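Local coordinates for protein aminoglycoside 6-N-acetyltransferase type Ib11 (Salmonella typhimurium, PDB 2QIR) that probably transfers an acetyl group from acetyl-CoA to the 6'-amino group of aminoglycosides such as kanamycin, making its host resistant to them, at residues R102-L107 / T137-D142; V84-G89 / T97-R102. The protein carries 2 engineered substitutions. One frame throughout, in Å; residues are numbered along the deposited sequence.

Contact 1: R102-L107 / T137-D142; sequences RGIDQL and TKIQTD. Engineered in segment 102-107: Gln106 (natural residue Leu), Leu107 (natural residue Ser). With 9CS ((1R,2S,3S,4R,6S)-4,6-diamino-3-[(3-amino-3-deoxy-alpha-D-glucopyranosyl)oxy]-2-hydroxycyclohexyl 2,6-diamino-2,6-dideoxy-alpha-D-glucopyranoside), chain C.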
loop_
_atom_site.group_PDB
_atom_site.type_symbol
_atom_site.label_atom_id
_atom_site.label_comp_id
_atom_site.label_asym_id
_atom_site.label_seq_id
_atom_site.Cartn_x
_atom_site.Cartn_y
_atom_site.Cartn_z
ATOM N N ARG A 102 10.049 -1.800 4.503
ATOM C CA ARG A 102 8.771 -1.106 4.370
ATOM C C ARG A 102 7.741 -2.041 3.747
ATOM O O ARG A 102 8.075 -2.887 2.923
ATOM C CB ARG A 102 8.899 0.151 3.483
ATOM C CG ARG A 102 9.879 1.178 3.977
ATOM C CD ARG A 102 9.362 1.986 5.194
ATOM N NE ARG A 102 10.441 2.823 5.717
ATOM C CZ ARG A 102 11.400 2.398 6.543
ATOM N NH1 ARG A 102 11.400 1.150 6.979
ATOM N NH2 ARG A 102 12.355 3.230 6.944
ATOM N N GLY A 103 6.489 -1.881 4.134
ATOM C CA GLY A 103 5.416 -2.552 3.443
ATOM C C GLY A 103 4.517 -1.556 2.753
ATOM O O GLY A 103 4.474 -0.375 3.123
ATOM N N ILE A 104 3.794 -2.022 1.742
ATOM C CA ILE A 104 2.828 -1.155 1.077
ATOM C C ILE A 104 1.464 -1.779 0.929
ATOM O O ILE A 104 1.338 -3.005 0.874
ATOM C CB ILE A 104 3.346 -0.608 -0.280
ATOM C CG1 ILE A 104 3.451 -1.725 -1.324
ATOM C CG2 ILE A 104 4.654 0.146 -0.071
ATOM C CD1 ILE A 104 3.837 -1.256 -2.717
ATOM N N ASP A 105 0.446 -0.920 0.909
ATOM C CA ASP A 105 -0.928 -1.299 0.532
ATOM C C ASP A 105 -1.501 -0.176 -0.328
ATOM O O ASP A 105 -1.075 0.978 -0.198
ATOM C CB ASP A 105 -1.831 -1.507 1.754
ATOM C CG ASP A 105 -1.286 -2.538 2.717
ATOM O OD1 ASP A 105 -1.401 -3.752 2.408
ATOM O OD2 ASP A 105 -0.745 -2.129 3.780
ATOM N N GLN A 106 -2.456 -0.501 -1.197
ATOM C CA GLN A 106 -3.067 0.524 -2.043
ATOM C C GLN A 106 -4.367 0.107 -2.735
ATOM O O GLN A 106 -4.699 -1.074 -2.842
ATOM C CB GLN A 106 -2.056 1.079 -3.062
ATOM C CG GLN A 106 -1.754 0.192 -4.257
ATOM C CD GLN A 106 -1.117 -1.142 -3.884
ATOM O OE1 GLN A 106 -1.546 -2.204 -4.377
ATOM N NE2 GLN A 106 -0.089 -1.104 -3.014
ATOM N N LEU A 107 -5.085 1.110 -3.216
ATOM C CA LEU A 107 -6.347 0.900 -3.877
ATOM C C LEU A 107 -6.551 1.991 -4.927
ATOM O O LEU A 107 -6.027 3.111 -4.796
ATOM C CB LEU A 107 -7.494 0.902 -2.856
ATOM C CG LEU A 107 -7.792 2.210 -2.084
ATOM C CD1 LEU A 107 -8.818 3.094 -2.813
ATOM C CD2 LEU A 107 -8.270 1.900 -0.674
ATOM N N THR A 137 15.839 -0.674 2.923
ATOM C CA THR A 137 16.575 -1.805 2.359
ATOM C C THR A 137 15.716 -2.661 1.406
ATOM O O THR A 137 16.226 -3.245 0.445
ATOM C CB THR A 137 17.065 -2.750 3.494
ATOM O OG1 THR A 137 15.940 -3.126 4.292
ATOM C CG2 THR A 137 18.104 -2.070 4.391
ATOM N N LYS A 138 14.414 -2.724 1.680
ATOM C CA LYS A 138 13.535 -3.688 1.026
ATOM C C LYS A 138 12.070 -3.268 1.197
ATOM O O LYS A 138 11.688 -2.802 2.261
ATOM C CB LYS A 138 13.778 -5.060 1.677
ATOM C CG LYS A 138 13.290 -6.248 0.914
ATOM C CD LYS A 138 13.715 -7.532 1.618
ATOM C CE LYS A 138 12.706 -7.942 2.686
ATOM N NZ LYS A 138 13.310 -8.868 3.690
ATOM N N ILE A 139 11.265 -3.442 0.146
ATOM C CA ILE A 139 9.811 -3.251 0.199
ATOM C C ILE A 139 9.096 -4.591 0.176
ATOM O O ILE A 139 9.463 -5.497 -0.580
ATOM C CB ILE A 139 9.246 -2.390 -0.987
ATOM C CG1 ILE A 139 10.163 -1.205 -1.356
ATOM C CG2 ILE A 139 7.786 -1.912 -0.694
ATOM C CD1 ILE A 139 10.345 -0.168 -0.271
ATOM N N GLN A 140 8.064 -4.714 1.001
ATOM C CA GLN A 140 7.226 -5.919 1.026
ATOM C C GLN A 140 5.779 -5.575 0.728
ATOM O O GLN A 140 5.356 -4.416 0.833
ATOM C CB GLN A 140 7.322 -6.638 2.371
ATOM C CG GLN A 140 6.782 -5.829 3.531
ATOM C CD GLN A 140 6.783 -6.578 4.849
ATOM O OE1 GLN A 140 5.828 -6.488 5.622
ATOM N NE2 GLN A 140 7.853 -7.306 5.119
ATOM N N THR A 141 5.040 -6.592 0.310
ATOM C CA THR A 141 3.591 -6.525 0.184
ATOM C C THR A 141 3.056 -7.895 0.579
ATOM O O THR A 141 3.764 -8.910 0.483
ATOM C CB THR A 141 3.107 -6.183 -1.251
ATOM O OG1 THR A 141 3.339 -7.291 -2.123
ATOM C CG2 THR A 141 3.850 -5.021 -1.818
ATOM N N ASP A 142 1.793 -7.913 0.993
ATOM C CA ASP A 142 1.146 -9.112 1.509
ATOM C C ASP A 142 -0.294 -9.259 0.981
ATOM O O ASP A 142 -1.233 -9.279 1.767
ATOM C CB ASP A 142 1.140 -9.057 3.044
ATOM C CG ASP A 142 0.262 -7.927 3.588
ATOM O OD1 ASP A 142 0.097 -6.890 2.910
ATOM O OD2 ASP A 142 -0.284 -8.077 4.697
HETATM C C1 9CS C . -4.671 -3.097 5.096
HETATM C C2 9CS C . -6.187 -3.170 5.382
HETATM C C3 9CS C . -6.769 -4.488 4.826
HETATM C C4 9CS C . -6.480 -4.618 3.322
HETATM C C5 9CS C . -4.986 -4.383 3.065
HETATM C C6 9CS C . -4.825 -4.283 1.561
HETATM C C7 9CS C . -0.196 -4.344 7.798
HETATM C C8 9CS C . -1.022 -3.056 7.987
HETATM C C9 9CS C . -2.473 -3.229 7.469
HETATM C C10 9CS C . -2.538 -3.842 6.051
HETATM C C11 9CS C . -1.623 -5.080 5.897
HETATM C C12 9CS C . -0.184 -4.786 6.335
HETATM C C13 9CS C . -0.911 -1.489 9.800
HETATM C C14 9CS C . -0.071 -1.501 11.087
HETATM C C15 9CS C . -0.797 -2.276 12.191
HETATM C C16 9CS C . -2.217 -1.727 12.442
HETATM C C17 9CS C . -2.985 -1.453 11.118
HETATM C C18 9CS C . -4.226 -0.564 11.340
HETATM N N1 9CS C . -3.511 -4.805 1.184
HETATM N N2 9CS C . -1.589 -5.519 4.498
HETATM N N3 9CS C . 1.173 -4.197 8.297
HETATM N N4 9CS C . -0.031 -2.200 13.440
HETATM O O5 9CS C . -4.495 -3.151 3.678
HETATM O O7 9CS C . -8.166 -4.559 5.072
HETATM O O8 9CS C . -6.843 -5.917 2.846
HETATM O O9 9CS C . -3.916 -4.183 5.751
HETATM O O10 9CS C . -3.153 -1.969 7.472
HETATM O O11 9CS C . -1.116 -2.863 9.383
HETATM O O12 9CS C . -2.177 -0.798 10.057
HETATM O O13 9CS C . 1.208 -2.084 10.813
HETATM O O14 9CS C . -2.944 -2.639 13.297
HETATM O O15 9CS C . -5.263 -1.021 10.466
HETATM N N6 9CS C . -6.451 -3.071 6.792
HETATM O O HOH W 1 2.017 -4.989 2.895
HETATM O O HOH W 2 -0.200 -5.557 0.008
#

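Contact 2: V84-G89 / T97-R102; sequences VALGSG and TDPGVR. With 9CS ((1R,2S,3S,4R,6S)-4,6-diamino-3-[(3-amino-3-deoxy-alpha-D-glucopyranosyl)oxy]-2-hydroxycyclohexyl 2,6-diamino-2,6-dideoxy-alpha-D-glucopyranoside), chain C.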
loop_
_atom_site.group_PDB
_atom_site.type_symbol
_atom_site.label_atom_id
_atom_site.label_comp_id
_atom_site.label_asym_id
_atom_site.label_seq_id
_atom_site.Cartn_x
_atom_site.Cartn_y
_atom_site.Cartn_z
ATOM N N VAL A 84 6.482 0.917 8.386
ATOM C CA VAL A 84 7.683 0.306 8.880
ATOM C C VAL A 84 7.263 -1.039 9.472
ATOM O O VAL A 84 6.538 -1.095 10.474
ATOM C CB VAL A 84 8.364 1.205 9.926
ATOM C CG1 VAL A 84 9.653 0.535 10.499
ATOM C CG2 VAL A 84 8.648 2.607 9.322
ATOM N N ALA A 85 7.670 -2.121 8.803
ATOM C CA ALA A 85 7.265 -3.471 9.183
ATOM C C ALA A 85 7.629 -3.780 10.626
ATOM O O ALA A 85 6.791 -4.243 11.386
ATOM C CB ALA A 85 7.852 -4.518 8.209
ATOM N N LEU A 86 8.866 -3.494 11.011
ATOM C CA LEU A 86 9.316 -3.640 12.396
ATOM C C LEU A 86 8.492 -2.826 13.395
ATOM O O LEU A 86 8.382 -3.206 14.560
ATOM C CB LEU A 86 10.798 -3.273 12.512
ATOM C CG LEU A 86 11.567 -3.571 13.807
ATOM C CD1 LEU A 86 11.653 -5.059 14.033
ATOM C CD2 LEU A 86 12.955 -2.973 13.764
ATOM N N GLY A 87 7.902 -1.726 12.931
ATOM C CA GLY A 87 7.124 -0.825 13.782
ATOM C C GLY A 87 5.644 -1.159 13.924
ATOM O O GLY A 87 4.858 -0.332 14.446
ATOM N N SER A 88 5.264 -2.372 13.507
ATOM C CA SER A 88 3.858 -2.723 13.297
ATOM C C SER A 88 3.056 -3.149 14.534
ATOM O O SER A 88 1.909 -2.732 14.707
ATOM C CB SER A 88 3.735 -3.795 12.210
ATOM O OG SER A 88 3.993 -3.246 10.930
ATOM N N GLY A 89 3.626 -4.006 15.371
ATOM C CA GLY A 89 2.874 -4.523 16.532
ATOM C C GLY A 89 1.581 -5.285 16.244
ATOM O O GLY A 89 1.332 -5.714 15.124
ATOM N N THR A 97 13.303 -8.217 11.778
ATOM C CA THR A 97 14.402 -7.672 12.575
ATOM C C THR A 97 15.028 -6.435 11.927
ATOM O O THR A 97 15.824 -5.727 12.556
ATOM C CB THR A 97 15.535 -8.719 12.788
ATOM O OG1 THR A 97 15.979 -9.221 11.521
ATOM C CG2 THR A 97 15.059 -9.882 13.652
ATOM N N ASP A 98 14.681 -6.186 10.669
ATOM C CA ASP A 98 15.324 -5.152 9.875
ATOM C C ASP A 98 14.491 -3.858 9.848
ATOM O O ASP A 98 13.412 -3.833 9.245
ATOM C CB ASP A 98 15.587 -5.701 8.456
ATOM C CG ASP A 98 16.308 -4.714 7.547
ATOM O OD1 ASP A 98 16.759 -3.636 8.000
ATOM O OD2 ASP A 98 16.419 -5.024 6.345
ATOM N N PRO A 99 14.992 -2.775 10.499
ATOM C CA PRO A 99 14.254 -1.492 10.535
ATOM C C PRO A 99 14.097 -0.833 9.156
ATOM O O PRO A 99 13.303 0.100 9.009
ATOM C CB PRO A 99 15.115 -0.611 11.450
ATOM C CG PRO A 99 16.484 -1.210 11.397
ATOM C CD PRO A 99 16.272 -2.688 11.239
ATOM N N GLY A 100 14.843 -1.330 8.165
ATOM C CA GLY A 100 14.819 -0.790 6.807
ATOM C C GLY A 100 13.691 -1.316 5.928
ATOM O O GLY A 100 13.462 -0.795 4.842
ATOM N N VAL A 101 12.982 -2.343 6.394
ATOM C CA VAL A 101 11.878 -2.910 5.623
ATOM C C VAL A 101 10.630 -2.016 5.676
ATOM O O VAL A 101 10.229 -1.515 6.744
ATOM C CB VAL A 101 11.565 -4.387 6.031
ATOM C CG1 VAL A 101 10.492 -5.019 5.119
ATOM C CG2 VAL A 101 12.824 -5.219 5.961
ATOM N N ARG A 102 10.049 -1.800 4.503
ATOM C CA ARG A 102 8.771 -1.106 4.370
ATOM C C ARG A 102 7.741 -2.041 3.747
ATOM O O ARG A 102 8.075 -2.887 2.923
ATOM C CB ARG A 102 8.899 0.151 3.483
ATOM C CG ARG A 102 9.879 1.178 3.977
ATOM C CD ARG A 102 9.362 1.986 5.194
ATOM N NE ARG A 102 10.441 2.823 5.717
ATOM C CZ ARG A 102 11.400 2.398 6.543
ATOM N NH1 ARG A 102 11.400 1.150 6.979
ATOM N NH2 ARG A 102 12.355 3.230 6.944
HETATM C C1 9CS C . -4.671 -3.097 5.096
HETATM C C2 9CS C . -6.187 -3.170 5.382
HETATM C C3 9CS C . -6.769 -4.488 4.826
HETATM C C4 9CS C . -6.480 -4.618 3.322
HETATM C C5 9CS C . -4.986 -4.383 3.065
HETATM C C6 9CS C . -4.825 -4.283 1.561
HETATM C C7 9CS C . -0.196 -4.344 7.798
HETATM C C8 9CS C . -1.022 -3.056 7.987
HETATM C C9 9CS C . -2.473 -3.229 7.469
HETATM C C10 9CS C . -2.538 -3.842 6.051
HETATM C C11 9CS C . -1.623 -5.080 5.897
HETATM C C12 9CS C . -0.184 -4.786 6.335
HETATM C C13 9CS C . -0.911 -1.489 9.800
HETATM C C14 9CS C . -0.071 -1.501 11.087
HETATM C C15 9CS C . -0.797 -2.276 12.191
HETATM C C16 9CS C . -2.217 -1.727 12.442
HETATM C C17 9CS C . -2.985 -1.453 11.118
HETATM C C18 9CS C . -4.226 -0.564 11.340
HETATM N N1 9CS C . -3.511 -4.805 1.184
HETATM N N2 9CS C . -1.589 -5.519 4.498
HETATM N N3 9CS C . 1.173 -4.197 8.297
HETATM N N4 9CS C . -0.031 -2.200 13.440
HETATM O O5 9CS C . -4.495 -3.151 3.678
HETATM O O7 9CS C . -8.166 -4.559 5.072
HETATM O O8 9CS C . -6.843 -5.917 2.846
HETATM O O9 9CS C . -3.916 -4.183 5.751
HETATM O O10 9CS C . -3.153 -1.969 7.472
HETATM O O11 9CS C . -1.116 -2.863 9.383
HETATM O O12 9CS C . -2.177 -0.798 10.057
HETATM O O13 9CS C . 1.208 -2.084 10.813
HETATM O O14 9CS C . -2.944 -2.639 13.297
HETATM O O15 9CS C . -5.263 -1.021 10.466
HETATM N N6 9CS C . -6.451 -3.071 6.792
HETATM O O HOH W 3 10.977 -2.590 9.176
#

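Contact 1: R102-L107 / T137-D142
Arg102 pairs with Ile139 and Gly103 with Gln140, joining strands 101-108 and 138-141, the parallel strands of a beta-alpha-beta unit at the centre of the GNAT fold. Three backbone hydrogen bonds make the ladder: Arg102 N to Lys138 O (3.0 Å), Gln140 N to Arg102 O (2.7 Å) and Ile104 N to Gln140 O (3.0 Å). The two short strands run at 39° to each other, and after Ile104 they splay, as these strands do in GNAT enzymes. Water takes over there: one molecule donates to both Ile104 O and Asp142 OD1, while a second accepts from Asp142 N.

Apolar contacts fill the face of Ile104, Ile139 and Thr141; helix 118-131 covers Ile104 and Ile139 through Leu126 and Leu130, while Phe159 packs on Thr141 from a loop. Ile104 and Thr141 lie side by side and point the same way, Ile104 CG1 against Thr141 CG2 at 3.4 Å; the CG2 methyls of Ile104 and Ile139 meet as their side chains cross at a slant. On the other face, Gln140 passes its CG over Gly103 CA (3.6 Å), and its extended chain takes OE1 to a hydrogen bond with Tyr83 OH.

The polar work is done by two carboxylates on this second face. Asp105 has CG opposite its own carbonyl carbon (chi1 -57°) and Asp142 has CG between N and C (chi1 66°), torsions that turn their OD1 atoms toward each other, to 3.5 Å. Bound aminoglycoside bridges them: amine N2 of its central ring donates to OD1 of both and, weakly, to Asp142 OD2, and would offset the repulsion of two like charges. N1, the amine on exocyclic carbon C6 and so probably the 6'-amine that is acetylated, donates to Asp105 OD1 at 2.7 Å.

Contact 2: V84-G89 / T97-R102
The long connection between the antiparallel strands 75-84 and 101-108 is closed at its base by Val84 and Arg102, a non-hydrogen-bonded pair with CA atoms 4.8 Å apart. Their side chains run alongside each other. Val84 CG2 sits over one face of the Arg102 guanidinium, offset toward its rim, with NH1 3.9 Å away. The arginine chain bends at chi2 (-75°) and folds back along its own segment, where NH1 donates to two carbonyls in the plane of the guanidinium: a nearly straight bond to Pro99 O (3.0 Å) and a more bent one to Val101 O, which is approached from above its carbonyl plane.

Beyond this pair the regular sheet gives way to loop. Ala85 N still reaches Val101 O, but weakly, at 3.3 Å. A water does the rest, accepting from Leu86 N (2.9 Å) and donating to Asp98 O and Val101 O. Val101 O therefore collects three donors: the water, Ala85 N and Arg102 NH1.

On the strand 101-108 side the chain enters through a type I beta turn, Asp98 to Val101, that also contains an Asx turn: Gly100 N donates to Asp98 OD1 (3.0 Å), meeting it well out of the carboxylate plane. The other oxygen, OD2, accepts from Thr137 OG1.

Apolar contacts flank the water. Ala85 CB meets Val101 CG1 at 4.1 Å. Leu86 has CG opposite its backbone N (chi1 -170°) and splits its methyls between two residues, CD2 lying on Pro99 CA and CB while CD1 reaches Thr97 CA. Further along, Ser88 turns toward the aminoglycoside, its OG 3.0 Å from the ligand hydroxyl O13.

Coming from the N terminus, the chain leaves strand 75-84 at Val84 and loops out past the aminoglycoside. Contact 2 closes that loop as residues 97-102 lead into strand 101-108, completing an antiparallel strand pair. From that strand the chain passes through helix 118-131, and contact 1 closes the longer crossover when strand 138-141 comes back parallel beside 101-108. The two closures therefore follow in series, neither nested nor crossing, and share Arg102. Strand 101-108 is the common member, with 75-84 on one side and 138-141 on the other. Thr137 N and Gly100 O, 3.1 Å apart and probably hydrogen-bonded, also tie the contacts together, and both reach the same bound aminoglycoside.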